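Local coordinates for C2 domain protein (Scophthalmus maximus, PDB 3W57), which binds three calcium ions through a C2 domain and may have a role in wide pore channel activity, at residues R32-D37 with A65-T70; I41-V46 with V88-T93; G100-Q105 with C115-G120. All blocks are in the same frame, centred on the assembly; numbering follows the deposited sequence.

Interaction 1: R32-D37 with A65-T70. With CA (calcium ion), chain C; CA (calcium ion), chain D.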
# COMPACT_ATOMS: atom_id res chain seq x y z
N ARG A 32 -9.24 1.74 -6.25
CA ARG A 32 -10.29 2.14 -7.17
C ARG A 32 -10.30 3.66 -7.35
O ARG A 32 -10.23 4.41 -6.39
CB ARG A 32 -11.66 1.65 -6.68
CG ARG A 32 -11.96 1.92 -5.22
CD ARG A 32 -13.31 1.27 -4.82
NE ARG A 32 -13.72 1.56 -3.44
CZ ARG A 32 -14.16 2.74 -3.03
NH1 ARG A 32 -14.24 3.75 -3.89
NH2 ARG A 32 -14.52 2.92 -1.76
N GLY A 33 -10.36 4.08 -8.61
CA GLY A 33 -10.65 5.47 -8.93
C GLY A 33 -9.55 6.48 -8.66
O GLY A 33 -9.81 7.55 -8.13
N LEU A 34 -8.31 6.15 -9.03
CA LEU A 34 -7.22 7.11 -8.95
C LEU A 34 -7.52 8.33 -9.82
O LEU A 34 -8.11 8.21 -10.88
CB LEU A 34 -5.93 6.47 -9.45
CG LEU A 34 -5.27 5.43 -8.56
CD1 LEU A 34 -4.16 4.74 -9.33
CD2 LEU A 34 -4.72 6.08 -7.31
N PRO A 35 -7.04 9.50 -9.39
CA PRO A 35 -7.25 10.73 -10.16
C PRO A 35 -6.36 10.72 -11.40
O PRO A 35 -5.43 9.91 -11.51
CB PRO A 35 -6.77 11.82 -9.18
CG PRO A 35 -5.62 11.12 -8.43
CD PRO A 35 -6.14 9.69 -8.24
N SER A 36 -6.64 11.65 -12.31
CA SER A 36 -5.79 11.86 -13.47
C SER A 36 -4.37 12.24 -13.05
O SER A 36 -4.16 12.87 -12.02
CB SER A 36 -6.38 13.00 -14.33
OG SER A 36 -5.64 13.22 -15.54
N ASP A 37 -3.40 11.83 -13.86
CA ASP A 37 -2.03 12.32 -13.77
C ASP A 37 -2.00 13.69 -14.46
O ASP A 37 -2.99 14.14 -15.04
CB ASP A 37 -1.12 11.32 -14.52
CG ASP A 37 0.32 11.37 -14.07
OD1 ASP A 37 0.68 12.26 -13.29
OD2 ASP A 37 1.09 10.50 -14.52
N ALA A 65 -6.15 3.38 -13.83
CA ALA A 65 -6.86 4.13 -12.79
C ALA A 65 -7.44 3.24 -11.69
O ALA A 65 -7.85 3.74 -10.64
CB ALA A 65 -7.99 5.00 -13.41
N ASN A 66 -7.48 1.93 -11.95
CA ASN A 66 -8.05 0.96 -11.01
C ASN A 66 -7.14 -0.24 -10.87
O ASN A 66 -7.55 -1.38 -11.13
CB ASN A 66 -9.42 0.48 -11.48
CG ASN A 66 -10.45 1.60 -11.58
OD1 ASN A 66 -10.95 2.10 -10.56
ND2 ASN A 66 -10.77 2.01 -12.81
N PRO A 67 -5.90 -0.01 -10.44
CA PRO A 67 -4.93 -1.11 -10.39
C PRO A 67 -5.18 -2.12 -9.28
O PRO A 67 -5.73 -1.80 -8.23
CB PRO A 67 -3.60 -0.38 -10.11
CG PRO A 67 -4.02 0.83 -9.30
CD PRO A 67 -5.34 1.25 -9.92
N TRP A 68 -4.77 -3.36 -9.52
CA TRP A 68 -4.54 -4.29 -8.44
C TRP A 68 -3.16 -4.89 -8.66
O TRP A 68 -2.68 -4.92 -9.80
CB TRP A 68 -5.65 -5.35 -8.33
CG TRP A 68 -5.77 -6.34 -9.45
CD1 TRP A 68 -6.54 -6.23 -10.58
CD2 TRP A 68 -5.16 -7.64 -9.50
NE1 TRP A 68 -6.40 -7.37 -11.36
CE2 TRP A 68 -5.57 -8.25 -10.71
CE3 TRP A 68 -4.28 -8.33 -8.64
CZ2 TRP A 68 -5.14 -9.52 -11.08
CZ3 TRP A 68 -3.86 -9.60 -9.02
CH2 TRP A 68 -4.28 -10.18 -10.23
N TRP A 69 -2.51 -5.32 -7.58
CA TRP A 69 -1.13 -5.78 -7.67
C TRP A 69 -1.03 -7.21 -7.18
O TRP A 69 -1.68 -7.59 -6.21
CB TRP A 69 -0.20 -4.89 -6.81
CG TRP A 69 -0.00 -3.50 -7.32
CD1 TRP A 69 0.97 -3.06 -8.18
CD2 TRP A 69 -0.78 -2.34 -6.98
NE1 TRP A 69 0.84 -1.72 -8.39
CE2 TRP A 69 -0.23 -1.25 -7.68
CE3 TRP A 69 -1.90 -2.13 -6.17
CZ2 TRP A 69 -0.75 0.03 -7.58
CZ3 TRP A 69 -2.42 -0.84 -6.07
CH2 TRP A 69 -1.84 0.22 -6.78
N THR A 70 -0.20 -8.00 -7.85
CA THR A 70 -0.01 -9.38 -7.42
C THR A 70 0.97 -9.50 -6.26
O THR A 70 0.99 -10.53 -5.58
CB THR A 70 0.55 -10.24 -8.56
OG1 THR A 70 1.71 -9.59 -9.09
CG2 THR A 70 -0.51 -10.44 -9.65
CA CA C . 2.87 9.23 -13.76
CA CA D . 2.09 12.81 -11.40
O HOH W 1 4.03 9.19 -16.06
O HOH W 2 0.38 12.22 -9.70
O HOH W 3 0.41 14.68 -11.35
O HOH W 4 3.00 14.92 -12.62
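Two first torsions bring N66 and L34 to their partners: CG of N66 lies beside its own backbone N (chi1 -62°), which carries the amide back to G33, while CG of L34, likewise beside the backbone N (chi1 -72°), turns the isobutyl group toward P67. In this C2 beta sandwich 32-37 leaves strand 22-32 for the calcium-binding end, while the loop segment 65-70 leads from there toward strand 73-78. The amide carbonyl of N66 accepts the backbone N-H of G33, with G33 N 2.8 Å from N66 OD1. This donor stands about 40° out of the carbonyl plane, so neither lone pair of the amide oxygen is met squarely. The same oxygen is 3.5 Å from R32 CA. One residue on, L34 N donates a hydrogen bond to A65 O at 2.9 Å, this time in the carbonyl plane, so two successive N-H groups of the first segment are held by the second. Apolar contact takes over beyond the polar pair: CD1 of L34 meets CD of the P67 ring at 3.7 Å, the two side chains crossing at a slant. P67 is itself layered on W69, its CB standing 3.8 Å above one face of the indole, offset toward the rim. Outside the pair, T42 also packs on L34 and gives P35 O a hydrogen bond from OG1, which ties 32-37 to the later part of the same calcium-binding loop. D37 makes no contact with 65-70 but splits its carboxylate between two calcium ions: OD2 binds one at 2.3 Å and OD1 the other at 2.4 Å.

Interaction 2: I41-V46 with V88-T93. With CA (calcium ion), chain C; CA (calcium ion), chain E; CA (calcium ion), chain D.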
# COMPACT_ATOMS: atom_id res chain seq x y z
N ILE A 41 -3.27 8.78 -17.70
CA ILE A 41 -3.70 7.89 -16.63
C ILE A 41 -2.56 7.61 -15.67
O ILE A 41 -1.43 7.39 -16.08
CB ILE A 41 -4.29 6.59 -17.21
CG1 ILE A 41 -5.41 6.95 -18.18
CG2 ILE A 41 -4.78 5.66 -16.10
CD1 ILE A 41 -5.99 5.76 -18.93
N THR A 42 -2.86 7.63 -14.38
CA THR A 42 -1.87 7.45 -13.32
C THR A 42 -1.15 6.08 -13.35
O THR A 42 -1.69 5.08 -13.83
CB THR A 42 -2.55 7.68 -11.95
OG1 THR A 42 -2.91 9.06 -11.86
CG2 THR A 42 -1.65 7.34 -10.79
N ASP A 43 0.08 6.09 -12.84
CA ASP A 43 0.99 4.95 -12.89
C ASP A 43 1.35 4.56 -11.46
O ASP A 43 2.44 4.86 -10.96
CB ASP A 43 2.22 5.37 -13.69
CG ASP A 43 1.82 6.09 -14.95
OD1 ASP A 43 1.28 5.41 -15.84
OD2 ASP A 43 1.97 7.33 -15.04
N GLY A 44 0.42 3.89 -10.79
CA GLY A 44 0.52 3.69 -9.36
C GLY A 44 1.45 2.58 -8.90
O GLY A 44 1.63 1.57 -9.58
N TYR A 45 2.03 2.78 -7.72
CA TYR A 45 2.73 1.72 -7.00
C TYR A 45 2.56 1.98 -5.51
O TYR A 45 2.18 3.09 -5.11
CB TYR A 45 4.21 1.61 -7.39
CG TYR A 45 5.11 2.76 -7.00
CD1 TYR A 45 5.88 2.71 -5.85
CD2 TYR A 45 5.20 3.91 -7.80
CE1 TYR A 45 6.72 3.78 -5.50
CE2 TYR A 45 6.03 4.97 -7.46
CZ TYR A 45 6.79 4.90 -6.31
OH TYR A 45 7.64 5.95 -5.96
N VAL A 46 2.80 0.96 -4.69
CA VAL A 46 2.61 1.10 -3.25
C VAL A 46 3.91 0.80 -2.53
O VAL A 46 4.57 -0.19 -2.83
CB VAL A 46 1.52 0.13 -2.73
CG1 VAL A 46 1.31 0.33 -1.23
CG2 VAL A 46 0.21 0.33 -3.49
N VAL A 88 0.68 5.25 -1.43
CA VAL A 88 0.37 5.09 -2.84
C VAL A 88 0.97 6.24 -3.62
O VAL A 88 0.62 7.41 -3.40
CB VAL A 88 -1.15 5.05 -3.08
CG1 VAL A 88 -1.46 4.84 -4.55
CG2 VAL A 88 -1.76 3.94 -2.23
N HIS A 89 1.89 5.91 -4.53
CA HIS A 89 2.60 6.92 -5.31
C HIS A 89 2.27 6.77 -6.79
O HIS A 89 1.95 5.67 -7.24
CB HIS A 89 4.11 6.76 -5.20
CG HIS A 89 4.66 6.96 -3.81
ND1 HIS A 89 5.41 8.06 -3.46
CD2 HIS A 89 4.62 6.17 -2.71
CE1 HIS A 89 5.79 7.95 -2.20
NE2 HIS A 89 5.31 6.81 -1.72
N ASP A 90 2.38 7.87 -7.52
CA ASP A 90 2.40 7.84 -8.98
C ASP A 90 3.84 7.93 -9.46
O ASP A 90 4.55 8.88 -9.10
CB ASP A 90 1.63 9.03 -9.54
CG ASP A 90 1.84 9.21 -11.03
OD1 ASP A 90 1.62 8.25 -11.79
OD2 ASP A 90 2.30 10.29 -11.46
N GLU A 91 4.29 6.98 -10.28
CA GLU A 91 5.61 7.09 -10.88
C GLU A 91 5.62 8.14 -11.99
O GLU A 91 4.75 8.14 -12.86
CB GLU A 91 6.07 5.74 -11.46
CG GLU A 91 7.51 5.77 -11.95
CD GLU A 91 7.89 4.56 -12.78
OE1 GLU A 91 8.81 3.82 -12.36
OE2 GLU A 91 7.29 4.36 -13.86
N ASP A 92 6.60 9.04 -11.93
CA ASP A 92 6.82 10.02 -12.99
C ASP A 92 8.30 10.09 -13.33
O ASP A 92 9.15 9.56 -12.61
CB ASP A 92 6.38 11.39 -12.52
CG ASP A 92 4.91 11.66 -12.75
OD1 ASP A 92 4.33 11.18 -13.76
OD2 ASP A 92 4.36 12.39 -11.92
N THR A 93 8.61 10.74 -14.45
CA THR A 93 9.99 10.80 -14.93
C THR A 93 10.96 11.52 -13.99
O THR A 93 12.08 11.05 -13.75
CB THR A 93 10.05 11.41 -16.34
OG1 THR A 93 9.33 10.55 -17.24
CG2 THR A 93 11.49 11.52 -16.80
CA CA C . 2.87 9.23 -13.76
CA CA E . 0.64 7.30 -17.27
CA CA D . 2.09 12.81 -11.40
O HOH W 1 4.03 9.19 -16.06
O HOH W 2 0.38 12.22 -9.70
O HOH W 3 0.41 14.68 -11.35
O HOH W 4 3.00 14.92 -12.62
O HOH W 5 2.97 7.18 -18.05
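Y45 and H89 form the centre of a backbone ladder between strands 44-50 and 83-90, neighbours in one sheet of the C2 sandwich. They are an antiparallel hydrogen-bonded pair: Y45 N donates to H89 O and H89 N to Y45 O, both at 2.9 Å. G44 with D90 and V46 with V88 are the flanking non-hydrogen-bonded pairs. Past the strand ends the ladder carries on into the calcium loops, where E91 N meets D43 O at 2.9 Å in an almost straight bond (172° at the hydrogen).

On the face carrying Y45 and H89 the contact is aromatic. With chi1 at 68°, CG of Y45 sits between its backbone N and carbonyl carbon, and the ring swings across to H89, whose CB lies over one face, 3.8 Å from the centroid, as a CH-pi contact. The two rings are nearly parallel (14°) but slid apart. E91 N lies at the phenol's edge, and OH is hydrogen-bonded to D96. A serine in place of Y45 would probably leave H89 CB without its aromatic cover and D96 without its phenol partner.

Metal coordination dominates the loop end. D43 OD2 bridges two calcium ions, one of which D90 grips with both carboxylate oxygens. D90 OD2 in turn bridges to a third ion, at 2.5 Å. E91 O and D92 OD1 complete the set these segments give the central ion, joined by D37 and a water. D43 N also bonds D90 OD1 at 2.9 Å, so D90 OD1 is held by a backbone N-H as well as by the ion.

D43 OD2 and D90 OD1, 3.4 Å apart, would probably repel each other without the shared cation, so calcium is likely to help hold these loop ends together.

Interaction 3: G100-Q105 with C115-G120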
# COMPACT_ATOMS: atom_id res chain seq x y z
N GLY A 100 -1.39 9.39 -1.44
CA GLY A 100 -2.09 9.08 -0.20
C GLY A 100 -1.34 8.12 0.69
O GLY A 100 -0.48 7.36 0.24
N VAL A 101 -1.67 8.15 1.98
CA VAL A 101 -0.99 7.35 2.98
C VAL A 101 -2.04 6.74 3.89
O VAL A 101 -2.95 7.43 4.36
CB VAL A 101 0.02 8.19 3.81
CG1 VAL A 101 0.65 7.35 4.94
CG2 VAL A 101 1.13 8.76 2.92
N CYS A 102 -1.92 5.44 4.13
CA CYS A 102 -2.82 4.73 5.03
C CYS A 102 -2.00 4.15 6.16
O CYS A 102 -1.02 3.45 5.92
CB CYS A 102 -3.53 3.63 4.26
SG CYS A 102 -4.33 4.25 2.75
N GLN A 103 -2.39 4.43 7.40
CA GLN A 103 -1.64 3.96 8.55
C GLN A 103 -2.58 3.32 9.56
O GLN A 103 -3.67 3.83 9.81
CB GLN A 103 -0.94 5.14 9.23
CG GLN A 103 0.31 5.62 8.54
CD GLN A 103 1.30 6.24 9.51
OE1 GLN A 103 2.52 6.09 9.35
NE2 GLN A 103 0.79 6.93 10.53
N ARG A 104 -2.15 2.23 10.16
CA ARG A 104 -2.87 1.70 11.31
C ARG A 104 -2.01 0.74 12.12
O ARG A 104 -1.02 0.20 11.63
CB ARG A 104 -4.15 0.98 10.87
CG ARG A 104 -3.88 -0.30 10.11
CD ARG A 104 -5.18 -1.08 9.88
NE ARG A 104 -6.21 -0.25 9.25
CZ ARG A 104 -7.28 0.21 9.89
NH1 ARG A 104 -7.47 -0.09 11.17
NH2 ARG A 104 -8.17 0.97 9.25
N GLN A 105 -2.41 0.55 13.37
CA GLN A 105 -1.75 -0.42 14.23
C GLN A 105 -2.19 -1.85 13.90
O GLN A 105 -3.38 -2.14 13.78
CB GLN A 105 -2.03 -0.11 15.71
CG GLN A 105 -1.30 1.12 16.21
CD GLN A 105 -1.55 1.39 17.68
OE1 GLN A 105 -2.69 1.38 18.13
NE2 GLN A 105 -0.48 1.60 18.43
N CYS A 115 -8.98 2.54 2.63
CA CYS A 115 -8.39 3.81 3.00
C CYS A 115 -8.65 4.82 1.90
O CYS A 115 -8.46 4.52 0.73
CB CYS A 115 -6.88 3.63 3.14
SG CYS A 115 -6.00 5.18 3.37
N TYR A 116 -9.07 6.03 2.27
CA TYR A 116 -9.31 7.06 1.27
C TYR A 116 -8.05 7.90 1.07
O TYR A 116 -7.51 8.46 2.02
CB TYR A 116 -10.51 7.93 1.66
CG TYR A 116 -11.83 7.22 1.47
CD1 TYR A 116 -12.65 7.50 0.38
CD2 TYR A 116 -12.25 6.23 2.36
CE1 TYR A 116 -13.85 6.85 0.19
CE2 TYR A 116 -13.46 5.56 2.17
CZ TYR A 116 -14.25 5.88 1.09
OH TYR A 116 -15.45 5.23 0.90
N LEU A 117 -7.58 7.98 -0.17
CA LEU A 117 -6.32 8.64 -0.47
C LEU A 117 -6.53 10.15 -0.60
O LEU A 117 -7.48 10.59 -1.24
CB LEU A 117 -5.72 8.10 -1.77
CG LEU A 117 -5.49 6.58 -1.81
CD1 LEU A 117 -5.06 6.12 -3.19
CD2 LEU A 117 -4.45 6.21 -0.76
N LYS A 118 -5.63 10.93 -0.03
CA LYS A 118 -5.77 12.39 -0.08
C LYS A 118 -6.07 12.95 -1.47
O LYS A 118 -6.95 13.81 -1.63
CB LYS A 118 -4.53 13.07 0.50
CG LYS A 118 -4.54 14.57 0.34
CD LYS A 118 -3.28 15.18 0.94
CE LYS A 118 -3.46 16.68 1.13
NZ LYS A 118 -4.62 16.95 2.04
N GLU A 119 -5.34 12.47 -2.48
CA GLU A 119 -5.49 13.02 -3.83
C GLU A 119 -6.58 12.35 -4.67
O GLU A 119 -6.81 12.73 -5.82
CB GLU A 119 -4.16 12.99 -4.58
CG GLU A 119 -3.15 13.94 -3.99
CD GLU A 119 -3.66 15.37 -3.97
OE1 GLU A 119 -4.28 15.81 -4.97
OE2 GLU A 119 -3.46 16.05 -2.94
N GLY A 120 -7.28 11.39 -4.07
CA GLY A 120 -8.41 10.75 -4.72
C GLY A 120 -8.24 9.25 -4.83
O GLY A 120 -7.11 8.75 -4.91
O HOH W 6 -4.03 10.10 2.40
O HOH W 7 -5.56 8.37 3.89
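C115 meets C102 in a disulfide, SG to SG 2.0 Å, and so links the edge strands of the two opposing sheets of the C2 sandwich: 109-116 in one, 97-105 in the other. SG of C115 is anti to its backbone N (chi1 172°), SG of C102 lies beside its own (chi1 -53°), and the bridge closes with a torsion of -92° about S-S, near the relaxed right angle. The side chain of Y116 leaves the backbone away from 100-105, yet its carbonyl takes part: water 7 donates one proton to Y116 O at 2.7 Å and the other to V101 O at 2.8 Å. L117 follows, and its CD2 lies 3.8 Å from G100 CA and 4.0 Å from C102 SG. A CB on G100 would collide with that methyl, so the glycine lets the leucine close in. V88 of the neighbouring strand also packs on L117. At K118 the backbone N donates to water 6 at 3.0 Å, and V101 N donates to the same water at 3.1 Å. K118 belongs to a type I turn from L117 to G120, closed by G120 N to L117 O at 2.9 Å.

Direct backbone bonds are absent between these segments, which are instead joined by one covalent bridge, two waters and a leucine. The disulfide is therefore likely to limit how far the two sheets can part here.

From the N terminus, the chain leaves strand 22-32 into 32-37, which meets 65-70 only after strands 44-50 and 53-57 have passed; interaction 1 closes that excursion. Interaction 2 opens inside it, at 41-46, and closes beyond it at 88-93, so the two cross. Their crossing gathers the calcium loops: both reach the same two calcium ions, and W69 CZ2 packs near G44 O. Interaction 3 follows in series, closing the short excursion by which the chain passes from one sheet to the other. It joins interaction 2 through the sheet, V88 N lying 2.9 Å from G100 O, and interaction 1 through L34 and P35 against the turn at 117-120.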